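Local atomic coordinates of glycogen synthase (PDB entry 6GNF), a protein that belongs to the starch and bacterial glycogen synthases, two-domain glycosyltransferases of the GT-B fold, and holds adenosine-5'-diphosphate and a glycan in its pocket. Residues M21-V27 with G55-V61; F136-S140 with W172-L177; S140-A145 with Y180-Y185; T165-D171 with K195-H201. All coordinates share one frame; numbering follows the deposited sequence.

Contact 1. Residues M21-V27 with G55-V61. With SO4 (sulfate ion), chain H.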
# COMPACT_ATOMS: atom_id res chain seq x y z
N MET A 21 -5.28 -17.10 22.77
CA MET A 21 -5.15 -17.16 21.33
C MET A 21 -6.30 -16.44 20.62
O MET A 21 -7.47 -16.77 20.82
CB MET A 21 -5.10 -18.63 20.91
CG MET A 21 -4.76 -18.88 19.45
SD MET A 21 -4.55 -20.64 19.07
CE MET A 21 -3.06 -21.02 19.99
N LEU A 22 -5.97 -15.43 19.83
CA LEU A 22 -6.91 -14.73 18.97
C LEU A 22 -7.06 -15.44 17.63
O LEU A 22 -6.13 -16.07 17.15
CB LEU A 22 -6.45 -13.30 18.70
CG LEU A 22 -6.29 -12.40 19.91
CD1 LEU A 22 -5.46 -11.19 19.56
CD2 LEU A 22 -7.65 -11.99 20.46
N ASN A 23 -8.24 -15.31 17.04
CA ASN A 23 -8.53 -15.78 15.70
C ASN A 23 -8.68 -14.58 14.79
O ASN A 23 -9.61 -13.79 14.95
CB ASN A 23 -9.83 -16.58 15.71
CG ASN A 23 -9.74 -17.83 16.58
OD1 ASN A 23 -8.81 -18.61 16.47
ND2 ASN A 23 -10.73 -18.03 17.44
N ILE A 24 -7.74 -14.42 13.86
CA ILE A 24 -7.70 -13.23 13.02
C ILE A 24 -7.74 -13.63 11.55
O ILE A 24 -6.88 -14.36 11.08
CB ILE A 24 -6.43 -12.41 13.28
CG1 ILE A 24 -6.25 -12.18 14.79
CG2 ILE A 24 -6.50 -11.06 12.56
CD1 ILE A 24 -4.89 -11.67 15.16
N CYS A 25 -8.71 -13.09 10.82
CA CYS A 25 -8.88 -13.38 9.41
C CYS A 25 -8.71 -12.09 8.60
O CYS A 25 -9.55 -11.20 8.67
CB CYS A 25 -10.27 -13.97 9.18
SG CYS A 25 -10.62 -14.37 7.47
N PHE A 26 -7.58 -11.98 7.88
CA PHE A 26 -7.29 -10.80 7.05
C PHE A 26 -7.91 -10.99 5.69
O PHE A 26 -7.73 -12.05 5.07
CB PHE A 26 -5.78 -10.62 6.85
CG PHE A 26 -5.08 -9.96 8.00
CD1 PHE A 26 -4.85 -10.66 9.17
CD2 PHE A 26 -4.65 -8.65 7.91
CE1 PHE A 26 -4.20 -10.05 10.24
CE2 PHE A 26 -4.00 -8.04 8.97
CZ PHE A 26 -3.77 -8.74 10.13
N VAL A 27 -8.61 -9.97 5.21
CA VAL A 27 -9.23 -10.05 3.90
C VAL A 27 -8.67 -8.91 3.06
O VAL A 27 -8.65 -7.76 3.48
CB VAL A 27 -10.77 -9.95 4.02
CG1 VAL A 27 -11.43 -10.29 2.69
CG2 VAL A 27 -11.27 -10.91 5.09
N GLY A 55 1.83 -16.32 18.37
CA GLY A 55 1.02 -17.46 18.80
C GLY A 55 -0.45 -17.41 18.46
O GLY A 55 -1.21 -18.28 18.86
N HIS A 56 -0.89 -16.40 17.70
CA HIS A 56 -2.30 -16.30 17.34
C HIS A 56 -2.60 -17.11 16.09
O HIS A 56 -1.69 -17.45 15.33
CB HIS A 56 -2.71 -14.84 17.17
CG HIS A 56 -2.37 -14.00 18.36
ND1 HIS A 56 -2.98 -14.17 19.59
CD2 HIS A 56 -1.46 -13.01 18.53
CE1 HIS A 56 -2.47 -13.32 20.46
NE2 HIS A 56 -1.55 -12.60 19.84
N LYS A 57 -3.88 -17.43 15.90
CA LYS A 57 -4.33 -18.19 14.74
C LYS A 57 -4.75 -17.20 13.67
O LYS A 57 -5.73 -16.48 13.83
CB LYS A 57 -5.49 -19.09 15.11
CG LYS A 57 -5.87 -20.05 14.00
CD LYS A 57 -7.12 -20.85 14.34
CE LYS A 57 -6.87 -21.84 15.46
NZ LYS A 57 -8.02 -22.77 15.61
N VAL A 58 -4.04 -17.23 12.54
CA VAL A 58 -4.14 -16.19 11.53
C VAL A 58 -4.28 -16.79 10.14
O VAL A 58 -3.61 -17.75 9.81
CB VAL A 58 -2.87 -15.32 11.54
CG1 VAL A 58 -3.05 -14.09 10.68
CG2 VAL A 58 -2.52 -14.91 12.97
N CYS A 59 -5.17 -16.21 9.34
CA CYS A 59 -5.28 -16.58 7.93
C CYS A 59 -5.52 -15.34 7.10
O CYS A 59 -5.91 -14.30 7.63
CB CYS A 59 -6.39 -17.60 7.70
SG CYS A 59 -8.07 -16.94 7.90
N THR A 60 -5.23 -15.44 5.81
CA THR A 60 -5.57 -14.38 4.86
C THR A 60 -6.52 -14.98 3.84
O THR A 60 -6.48 -16.18 3.55
CB THR A 60 -4.34 -13.83 4.12
OG1 THR A 60 -3.83 -14.84 3.23
CG2 THR A 60 -3.26 -13.36 5.11
N VAL A 61 -7.41 -14.13 3.34
CA VAL A 61 -8.32 -14.50 2.27
C VAL A 61 -8.19 -13.47 1.17
O VAL A 61 -8.31 -12.26 1.44
CB VAL A 61 -9.79 -14.51 2.74
CG1 VAL A 61 -10.70 -14.97 1.60
CG2 VAL A 61 -9.96 -15.41 3.95
S SO4 H . -12.38 -20.31 20.09
O1 SO4 H . -13.59 -20.08 19.27
O2 SO4 H . -12.28 -19.22 21.11
O3 SO4 H . -11.16 -20.30 19.24
O4 SO4 H . -12.51 -21.63 20.75
O HOH W 1 -9.98 -21.11 16.58
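The beta-alpha-beta unit that opens this chain supplies a worked example of parallel pairing, strand 23-27 lying against 57-61 with helix 39-54 as the connection. Leu22 and His56 touch just ahead of the paired strands. The backbone N of Leu22 gives a long, straight hydrogen bond to ND1 of His56 (3.3 Å, 170°), arriving somewhat tilted from the ring plane. Leu22 CD1 lies over one face of the same imidazole, 4.0 Å from its centroid, in a CH-pi contact. The two side chains run side by side, and the accepting role of ND1 probably helps to set the rotation of the ring.

From there the strands exchange the usual staggered parallel ladder: Lys57 N to Leu22 O, Ile24 N to Lys57 O, Cys59 N to Ile24 O, Phe26 N to Cys59 O and Val61 N to Phe26 O, the last at 2.7 Å. On one face Asn23 and Lys57 extend together. The extended start of the lysine lays CD 3.5 Å from Asn23 OD1, and a bend at chi3 (-69°) turns CE and NZ toward a water that links NZ to that oxygen. Asn23 ND2 is hydrogen-bonded to Asn164 O and, at 2.9 Å, to O3 of a sulfate probably from the crystallisation liquor. Farther along this face Cys25 SG meets Cys59 SG at 3.6 Å, a packing contact of two sulfurs, and Val61 CG2 closes on Cys25 SG at 3.7 Å.

The other face carries Ile24, Val58 and Phe26. Phe26 CD1 comes within 4.2 Å of Val58 CG1, and Pro48 and Leu51 of helix 39-54 cover both, as in a classic beta-alpha-beta crossover.

Contact 2. Residues F136-S140 with W172-L177. With GLC (alpha-D-glucopyranose), chain D.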
# COMPACT_ATOMS: atom_id res chain seq x y z
N PHE A 136 -15.59 -7.56 -6.19
CA PHE A 136 -15.16 -7.33 -4.82
C PHE A 136 -16.26 -7.49 -3.78
O PHE A 136 -15.99 -7.91 -2.66
CB PHE A 136 -14.44 -5.98 -4.70
CG PHE A 136 -13.20 -5.89 -5.54
CD1 PHE A 136 -12.29 -6.94 -5.58
CD2 PHE A 136 -12.93 -4.76 -6.30
CE1 PHE A 136 -11.15 -6.87 -6.36
CE2 PHE A 136 -11.78 -4.68 -7.08
CZ PHE A 136 -10.90 -5.73 -7.11
N ALA A 137 -17.51 -7.22 -4.16
CA ALA A 137 -18.63 -7.66 -3.33
C ALA A 137 -18.59 -9.18 -3.15
O ALA A 137 -18.85 -9.70 -2.06
CB ALA A 137 -19.95 -7.23 -3.93
N MET A 138 -18.29 -9.90 -4.22
CA MET A 138 -18.21 -11.36 -4.15
C MET A 138 -17.07 -11.83 -3.24
O MET A 138 -17.19 -12.85 -2.55
CB MET A 138 -18.06 -11.97 -5.54
CG MET A 138 -18.10 -13.50 -5.54
SD MET A 138 -18.18 -14.21 -7.19
CE MET A 138 -16.50 -13.93 -7.71
N LEU A 139 -15.94 -11.12 -3.27
CA LEU A 139 -14.83 -11.42 -2.37
C LEU A 139 -15.24 -11.33 -0.90
O LEU A 139 -14.89 -12.20 -0.11
CB LEU A 139 -13.64 -10.50 -2.64
CG LEU A 139 -12.46 -10.59 -1.66
CD1 LEU A 139 -11.90 -12.00 -1.61
CD2 LEU A 139 -11.37 -9.60 -2.06
N SER A 140 -15.98 -10.27 -0.55
CA SER A 140 -16.39 -10.06 0.84
C SER A 140 -17.34 -11.16 1.31
O SER A 140 -17.22 -11.63 2.43
CB SER A 140 -17.04 -8.69 1.01
OG SER A 140 -16.09 -7.69 0.69
N TRP A 172 -10.81 -0.27 0.63
CA TRP A 172 -12.18 -0.17 0.16
C TRP A 172 -12.72 -1.46 -0.45
O TRP A 172 -13.92 -1.70 -0.39
CB TRP A 172 -12.34 1.00 -0.82
CG TRP A 172 -11.70 0.77 -2.15
CD1 TRP A 172 -10.44 1.15 -2.52
CD2 TRP A 172 -12.28 0.13 -3.29
NE1 TRP A 172 -10.20 0.77 -3.83
CE2 TRP A 172 -11.32 0.15 -4.32
CE3 TRP A 172 -13.52 -0.46 -3.54
CZ2 TRP A 172 -11.56 -0.39 -5.58
CZ3 TRP A 172 -13.76 -1.00 -4.79
CH2 TRP A 172 -12.78 -0.96 -5.79
N HIS A 173 -11.85 -2.28 -1.02
CA HIS A 173 -12.27 -3.49 -1.75
C HIS A 173 -13.07 -4.45 -0.88
O HIS A 173 -13.93 -5.18 -1.38
CB HIS A 173 -11.08 -4.27 -2.31
CG HIS A 173 -10.04 -3.42 -2.96
ND1 HIS A 173 -8.92 -2.96 -2.29
CD2 HIS A 173 -9.95 -2.93 -4.22
CE1 HIS A 173 -8.19 -2.23 -3.11
NE2 HIS A 173 -8.80 -2.19 -4.29
N THR A 174 -12.74 -4.48 0.40
CA THR A 174 -13.35 -5.39 1.35
C THR A 174 -14.25 -4.67 2.36
O THR A 174 -14.64 -5.25 3.38
CB THR A 174 -12.26 -6.14 2.13
OG1 THR A 174 -11.50 -5.20 2.90
CG2 THR A 174 -11.36 -6.91 1.18
N SER A 175 -14.58 -3.41 2.08
CA SER A 175 -15.25 -2.58 3.08
C SER A 175 -16.75 -2.88 3.23
O SER A 175 -17.37 -2.33 4.13
CB SER A 175 -15.02 -1.09 2.80
OG SER A 175 -15.56 -0.72 1.55
N LEU A 176 -17.32 -3.71 2.36
CA LEU A 176 -18.71 -4.16 2.54
C LEU A 176 -18.84 -5.40 3.44
O LEU A 176 -19.93 -5.77 3.85
CB LEU A 176 -19.36 -4.49 1.19
CG LEU A 176 -19.48 -3.38 0.16
CD1 LEU A 176 -20.03 -3.97 -1.13
CD2 LEU A 176 -20.36 -2.24 0.63
N LEU A 177 -17.73 -6.04 3.78
CA LEU A 177 -17.77 -7.24 4.61
C LEU A 177 -18.54 -7.07 5.93
O LEU A 177 -19.28 -7.96 6.35
CB LEU A 177 -16.36 -7.77 4.87
CG LEU A 177 -16.26 -9.06 5.69
CD1 LEU A 177 -15.08 -9.91 5.22
CD2 LEU A 177 -16.13 -8.75 7.18
C1 GLC D . -6.47 0.97 -8.00
C2 GLC D . -7.16 0.37 -6.77
C3 GLC D . -6.42 0.80 -5.51
C4 GLC D . -4.95 0.40 -5.61
C5 GLC D . -4.34 1.08 -6.84
C6 GLC D . -2.84 0.83 -7.03
O2 GLC D . -8.52 0.80 -6.67
O3 GLC D . -7.01 0.23 -4.34
O4 GLC D . -4.30 0.81 -4.40
O5 GLC D . -5.07 0.64 -8.01
O6 GLC D . -2.54 -0.57 -7.21
O HOH W 2 -16.36 -5.14 -0.20
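With CG turned away from its own carbonyl carbon (chi1 -62°), Phe136 sends its ring from helix 132-144 onto Trp172 and His173. The indole arrives by a different rotation, Trp172 CG standing between backbone N and carbonyl carbon at chi1 71°. Three aromatic side chains thereby gather in one cluster. His173 directs an edge at the face of Phe136: its CD2 is 3.8 Å from Phe136 CE2, over the rim of the benzene ring rather than its middle, with the planes at 73°. Phe136 in turn offers an edge to the face of the indole in an offset edge-to-face pair, CD2 lying 3.8 Å from Trp172 CH2.

This cluster backs part of the glycan pocket, at the loop that follows strand 166-170 in the Rossmann-like domain. Trp172 NE1 gives a hydrogen bond of 3.3 Å to O3 of the glucopyranose and a weak one to its O2; Thr37 also bonds to this sugar. Tyr121 meets the ring of His173 from outside the two segments, and Trp257 packs on Phe136.

Behind the rings, the helix meets the type I turn Thr174-Leu177 largely through Ser140. Its CB lies 4.0 Å from Leu177 CB. A single water bridges the two segments, 2.7 Å from Ser140 OG; it donates to His173 O at 2.7 Å and accepts from Leu176 N. It thus ties the serine hydroxyl to backbone groups of His173 and Leu176. Alongside, Ala137 CB touches Leu176 CD1 at 4.3 Å, while Leu139 CD2 approaches Thr174 CG2.

Contact 3. Residues S140-A145 with Y180-Y185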
# COMPACT_ATOMS: atom_id res chain seq x y z
N SER A 140 -15.98 -10.27 -0.55
CA SER A 140 -16.39 -10.06 0.84
C SER A 140 -17.34 -11.16 1.31
O SER A 140 -17.22 -11.63 2.43
CB SER A 140 -17.04 -8.69 1.01
OG SER A 140 -16.09 -7.69 0.69
N GLN A 141 -18.27 -11.56 0.45
CA GLN A 141 -19.17 -12.67 0.75
C GLN A 141 -18.43 -13.99 0.90
O GLN A 141 -18.74 -14.79 1.77
CB GLN A 141 -20.20 -12.85 -0.36
CG GLN A 141 -21.18 -11.70 -0.50
CD GLN A 141 -22.02 -11.82 -1.75
OE1 GLN A 141 -22.48 -12.90 -2.11
NE2 GLN A 141 -22.21 -10.70 -2.44
N ALA A 142 -17.49 -14.24 -0.00
CA ALA A 142 -16.76 -15.50 0.02
C ALA A 142 -15.88 -15.63 1.26
O ALA A 142 -15.71 -16.75 1.76
CB ALA A 142 -15.91 -15.65 -1.24
N ALA A 143 -15.32 -14.51 1.71
CA ALA A 143 -14.39 -14.51 2.83
C ALA A 143 -15.09 -14.84 4.14
O ALA A 143 -14.52 -15.47 5.01
CB ALA A 143 -13.70 -13.16 2.95
N LEU A 144 -16.34 -14.43 4.27
CA LEU A 144 -17.08 -14.65 5.51
C LEU A 144 -17.28 -16.13 5.81
O LEU A 144 -17.30 -16.52 6.98
CB LEU A 144 -18.44 -13.94 5.46
CG LEU A 144 -18.41 -12.42 5.70
CD1 LEU A 144 -19.66 -11.77 5.16
CD2 LEU A 144 -18.25 -12.10 7.17
N ALA A 145 -17.37 -16.96 4.76
CA ALA A 145 -17.57 -18.39 4.94
C ALA A 145 -16.30 -19.13 5.35
O ALA A 145 -16.36 -20.25 5.85
CB ALA A 145 -18.15 -19.00 3.67
N TYR A 180 -22.29 -7.33 5.11
CA TYR A 180 -22.68 -8.71 4.85
C TYR A 180 -22.65 -9.56 6.12
O TYR A 180 -23.53 -10.40 6.32
CB TYR A 180 -21.79 -9.35 3.79
CG TYR A 180 -21.98 -8.78 2.40
CD1 TYR A 180 -23.23 -8.81 1.79
CD2 TYR A 180 -20.92 -8.24 1.70
CE1 TYR A 180 -23.41 -8.30 0.51
CE2 TYR A 180 -21.10 -7.72 0.42
CZ TYR A 180 -22.34 -7.74 -0.17
OH TYR A 180 -22.51 -7.23 -1.43
N LEU A 181 -21.67 -9.32 6.98
CA LEU A 181 -21.59 -10.00 8.28
C LEU A 181 -22.88 -9.81 9.06
O LEU A 181 -23.43 -10.77 9.62
CB LEU A 181 -20.42 -9.45 9.11
CG LEU A 181 -20.29 -9.99 10.53
CD1 LEU A 181 -20.11 -11.50 10.51
CD2 LEU A 181 -19.14 -9.33 11.26
N LYS A 182 -23.35 -8.57 9.14
CA LYS A 182 -24.60 -8.27 9.84
C LYS A 182 -25.81 -8.87 9.15
O LYS A 182 -26.67 -9.47 9.80
CB LYS A 182 -24.80 -6.77 9.94
CG LYS A 182 -23.85 -6.16 10.93
CD LYS A 182 -24.00 -4.66 10.99
CE LYS A 182 -23.02 -4.12 12.01
NZ LYS A 182 -23.11 -2.65 12.06
N GLU A 183 -25.90 -8.67 7.84
CA GLU A 183 -27.12 -9.01 7.13
C GLU A 183 -27.29 -10.50 6.90
O GLU A 183 -28.35 -11.03 7.16
CB GLU A 183 -27.19 -8.25 5.80
CG GLU A 183 -28.51 -8.39 5.06
CD GLU A 183 -29.72 -7.94 5.88
OE1 GLU A 183 -29.57 -7.10 6.81
OE2 GLU A 183 -30.83 -8.40 5.58
N TYR A 184 -26.24 -11.17 6.44
CA TYR A 184 -26.32 -12.57 6.06
C TYR A 184 -26.05 -13.53 7.21
O TYR A 184 -26.47 -14.67 7.14
CB TYR A 184 -25.32 -12.88 4.95
CG TYR A 184 -25.57 -12.24 3.59
CD1 TYR A 184 -26.59 -11.30 3.39
CD2 TYR A 184 -24.74 -12.56 2.51
CE1 TYR A 184 -26.78 -10.72 2.14
CE2 TYR A 184 -24.93 -11.99 1.26
CZ TYR A 184 -25.94 -11.07 1.07
OH TYR A 184 -26.11 -10.51 -0.17
N TYR A 185 -25.32 -13.11 8.24
CA TYR A 185 -24.88 -14.03 9.30
C TYR A 185 -25.47 -13.71 10.66
O TYR A 185 -26.26 -14.48 11.20
CB TYR A 185 -23.35 -14.09 9.36
CG TYR A 185 -22.76 -14.80 8.17
CD1 TYR A 185 -22.51 -14.11 6.98
CD2 TYR A 185 -22.49 -16.16 8.20
CE1 TYR A 185 -21.98 -14.74 5.88
CE2 TYR A 185 -21.97 -16.82 7.10
CZ TYR A 185 -21.71 -16.10 5.94
OH TYR A 185 -21.18 -16.74 4.85
O HOH W 3 -21.30 -15.26 2.68
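Apolar packing centres on Leu144, which shows how one leucine can serve several partners across a helix pair. Its CD1 reaches Tyr180 CB at 3.5 Å, and its CD2 touches Leu181 CD1 at 3.9 Å; both partner side chains run at about a right angle to the leucine. With CG held opposite its own carbonyl carbon, the two methyl branches fork over the start of segment 180-185, while Leu144 CB is left to meet Tyr185 CE1 at 3.7 Å.

The CH-pi contact belongs to Gln141. Its CG stands almost exactly above the middle of the Tyr180 ring, 3.9 Å from the centroid and 3° from the normal, a well-centred interaction. The chain stays extended past CG (chi2 170°), carrying the amide outward over the ring toward the phenol end, its plane inclined to that of Tyr180. Tyr184 CE2 lies beside the same chain, 4.2 Å from Gln141 CG.

Polar links are indirect or lead elsewhere. One water donates to Gln141 O at 2.8 Å and lies 2.6 Å from Tyr185 OH, in the plane of that phenol ring, so it joins the backbone of helix 132-144 to the phenol of Tyr185. Gln141 OE1 is bonded to the backbone N of Asn81, Tyr180 OH to Leu217 O, and Tyr184 OH to Asn218 O.

The short helical segments cross at -66°, their axes 10.6 Å apart at closest approach. Strands 72-82 and 85-96 border helix 132-144, with Val80 against Gln141 and Val89 against Ala142, and Phe191 after helix 177-186 meets the Tyr185 ring.

Contact 4. Residues T165-D171 with K195-H201. With AC1 (4,6-dideoxy-4-{[(1S,4R,5S,6S)-4,5,6-trihydroxy-3-(hydroxymethyl)cyclohex-2-en-1-yl]amino}-alpha-D-glucopyranose), chain B.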
# COMPACT_ATOMS: atom_id res chain seq x y z
N THR A 165 -14.17 -14.83 15.66
CA THR A 165 -13.19 -14.38 14.70
C THR A 165 -13.22 -12.87 14.56
O THR A 165 -14.28 -12.27 14.62
CB THR A 165 -13.48 -15.04 13.34
OG1 THR A 165 -13.25 -16.45 13.48
CG2 THR A 165 -12.59 -14.46 12.24
N ILE A 166 -12.03 -12.28 14.41
CA ILE A 166 -11.88 -10.88 14.06
C ILE A 166 -11.55 -10.80 12.58
O ILE A 166 -10.49 -11.28 12.15
CB ILE A 166 -10.75 -10.22 14.87
CG1 ILE A 166 -11.09 -10.24 16.37
CG2 ILE A 166 -10.52 -8.78 14.43
CD1 ILE A 166 -9.93 -9.88 17.26
N PHE A 167 -12.43 -10.19 11.79
CA PHE A 167 -12.17 -9.95 10.38
C PHE A 167 -11.45 -8.61 10.21
O PHE A 167 -11.98 -7.57 10.58
CB PHE A 167 -13.48 -9.91 9.59
CG PHE A 167 -14.17 -11.24 9.48
CD1 PHE A 167 -13.81 -12.15 8.49
CD2 PHE A 167 -15.19 -11.59 10.35
CE1 PHE A 167 -14.44 -13.37 8.38
CE2 PHE A 167 -15.83 -12.81 10.25
CZ PHE A 167 -15.45 -13.70 9.26
N VAL A 168 -10.26 -8.64 9.62
CA VAL A 168 -9.54 -7.41 9.28
C VAL A 168 -9.73 -7.13 7.79
O VAL A 168 -9.23 -7.85 6.92
CB VAL A 168 -8.04 -7.51 9.61
CG1 VAL A 168 -7.34 -6.20 9.30
CG2 VAL A 168 -7.85 -7.84 11.09
N CYS A 169 -10.54 -6.11 7.51
CA CYS A 169 -10.87 -5.71 6.15
C CYS A 169 -9.90 -4.63 5.68
O CYS A 169 -9.87 -3.53 6.23
CB CYS A 169 -12.29 -5.15 6.12
SG CYS A 169 -13.46 -6.28 6.92
N ASN A 170 -9.11 -4.97 4.66
CA ASN A 170 -8.10 -4.06 4.15
C ASN A 170 -8.64 -3.25 2.99
O ASN A 170 -9.05 -3.80 1.99
CB ASN A 170 -6.87 -4.86 3.74
CG ASN A 170 -6.16 -5.45 4.93
OD1 ASN A 170 -5.33 -4.80 5.56
ND2 ASN A 170 -6.49 -6.70 5.26
N ASP A 171 -8.69 -1.93 3.18
CA ASP A 171 -9.05 -0.98 2.14
C ASP A 171 -10.47 -1.13 1.59
O ASP A 171 -11.27 -1.95 2.07
CB ASP A 171 -8.01 -1.00 1.00
CG ASP A 171 -7.00 0.16 1.09
OD1 ASP A 171 -7.18 1.15 1.82
OD2 ASP A 171 -5.97 0.02 0.42
N LYS A 195 -15.97 -9.89 15.29
CA LYS A 195 -15.69 -8.46 15.22
C LYS A 195 -15.09 -8.11 13.86
O LYS A 195 -14.47 -8.96 13.21
CB LYS A 195 -14.71 -8.05 16.32
CG LYS A 195 -15.18 -8.38 17.72
CD LYS A 195 -16.40 -7.56 18.12
CE LYS A 195 -17.01 -8.08 19.41
NZ LYS A 195 -18.05 -7.16 19.92
N THR A 196 -15.29 -6.87 13.43
CA THR A 196 -14.68 -6.40 12.20
C THR A 196 -13.81 -5.18 12.48
O THR A 196 -14.19 -4.29 13.24
CB THR A 196 -15.71 -6.01 11.13
OG1 THR A 196 -16.55 -4.99 11.64
CG2 THR A 196 -16.55 -7.20 10.77
N VAL A 197 -12.66 -5.16 11.82
CA VAL A 197 -11.76 -4.03 11.88
C VAL A 197 -11.52 -3.55 10.46
O VAL A 197 -11.12 -4.33 9.60
CB VAL A 197 -10.43 -4.43 12.54
CG1 VAL A 197 -9.39 -3.32 12.40
CG2 VAL A 197 -10.65 -4.76 14.00
N MET A 198 -11.76 -2.26 10.24
CA MET A 198 -11.51 -1.63 8.96
C MET A 198 -10.07 -1.12 9.02
O MET A 198 -9.75 -0.25 9.82
CB MET A 198 -12.51 -0.49 8.78
CG MET A 198 -12.74 -0.03 7.36
SD MET A 198 -13.49 -1.34 6.36
CE MET A 198 -12.26 -1.35 5.04
N LEU A 199 -9.18 -1.73 8.25
CA LEU A 199 -7.80 -1.27 8.17
C LEU A 199 -7.60 -0.49 6.90
O LEU A 199 -7.61 -1.05 5.80
CB LEU A 199 -6.82 -2.44 8.24
CG LEU A 199 -5.32 -2.08 8.22
CD1 LEU A 199 -4.99 -1.01 9.26
CD2 LEU A 199 -4.46 -3.31 8.45
N LEU A 200 -7.42 0.82 7.06
CA LEU A 200 -7.31 1.73 5.94
C LEU A 200 -5.85 1.92 5.56
O LEU A 200 -5.03 2.27 6.41
CB LEU A 200 -7.93 3.07 6.31
CG LEU A 200 -7.71 4.22 5.32
CD1 LEU A 200 -8.49 3.96 4.03
CD2 LEU A 200 -8.11 5.55 5.95
N HIS A 201 -5.53 1.66 4.29
CA HIS A 201 -4.17 1.88 3.78
C HIS A 201 -4.06 3.13 2.93
O HIS A 201 -2.98 3.67 2.82
CB HIS A 201 -3.69 0.68 2.97
CG HIS A 201 -3.66 -0.59 3.74
ND1 HIS A 201 -2.50 -1.12 4.25
CD2 HIS A 201 -4.65 -1.45 4.09
CE1 HIS A 201 -2.77 -2.24 4.89
NE2 HIS A 201 -4.07 -2.47 4.80
C1 AC1 B . -3.63 -0.24 -3.70
O2 AC1 B . -5.40 -0.06 -2.03
C2 AC1 B . -3.97 -0.16 -2.21
C4A AC1 B . 1.00 2.53 2.49
C3 AC1 B . -3.27 1.02 -1.53
O3 AC1 B . -3.50 0.90 -0.13
C4 AC1 B . -1.75 1.04 -1.85
N4A AC1 B . -1.00 2.15 -1.22
C5 AC1 B . -1.62 1.06 -3.38
O5 AC1 B . -2.22 -0.12 -3.92
C6 AC1 B . -0.18 1.09 -3.85
C1B AC1 B . -0.94 2.43 0.22
C2B AC1 B . -0.14 3.72 0.60
O2B AC1 B . 0.26 4.50 -0.52
C3B AC1 B . 1.15 3.51 1.36
O3B AC1 B . 1.56 4.75 1.93
O4 AC1 B . 2.33 2.27 2.97
C5B AC1 B . 0.36 1.25 2.01
C7B AC1 B . -0.46 1.21 0.97
C6B AC1 B . 0.62 -0.01 2.77
O6B AC1 B . 0.18 0.22 4.11
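Ile166 and Val197 meet through their CG2 methyls at 4.0 Å, and Val168 CG1 rests on Leu199 CB at 3.9 Å. These residues share one face of paired parallel strands, where helix 526-540 covers Ile166, Val197 and Leu199. On the other face Met198 bends at chi2 and again at chi3 (-125°) and brings CE to 4.0 Å from Cys169 CB; here helix 177-186 packs on Phe167, Cys169 and Thr196.

Between the faces runs a regular ladder, from Lys195 N to Thr165 O through Phe167, Val197, Cys169 and Leu199 to Asp171 N on Leu199 O. At its C-terminal end the contact turns polar. His201 NE2 donates to Asn170 OD1 (2.8 Å, 169°), lying on a lone pair in the amide plane, with the oxygen also in the imidazole plane. Asn170 ND2 binds Val27 O, which holds the amide's orientation, and the amide in turn orients the histidine. ND1 of His201, at the other edge of the ring, is hydrogen-bonded to O6B of AC1 at 3.0 Å.

Asp171 divides its carboxylate. OD1 accepts His201 N from above the carboxylate plane (3.0 Å) and also Asn202 N, whereas OD2 takes hydroxyls O2 (2.5 Å) and O3 (2.7 Å) of AC1. Ligand-binding residues gathered at the C-terminal ends of parallel strands are characteristic of Rossmann-like domains.

Overall arrangement
Contacts 1 and 4 are adjoining parts of one sheet: strands 23-27 and 166-170 are neighbours, Val27 N lying 2.8 Å from Val168 O, and the contact centres are about 11 Å apart. Contacts 2 and 3 belong to the layer of helices and connecting loop on one side of the sheet, share Ser140 and have centres about 9 Å apart. This layer packs on the sheet where Leu177 CD2 meets Cys169 SG at 3.7 Å and Leu144 CD2 meets Phe167 CZ at 3.8 Å. Contacts 2 and 4 contribute to the glycan pocket, through Trp172 and His173 and through Asp171 and His201. Contact 3 stands farther back, the Ser140 side chain about 13 Å from the bound glucopyranose.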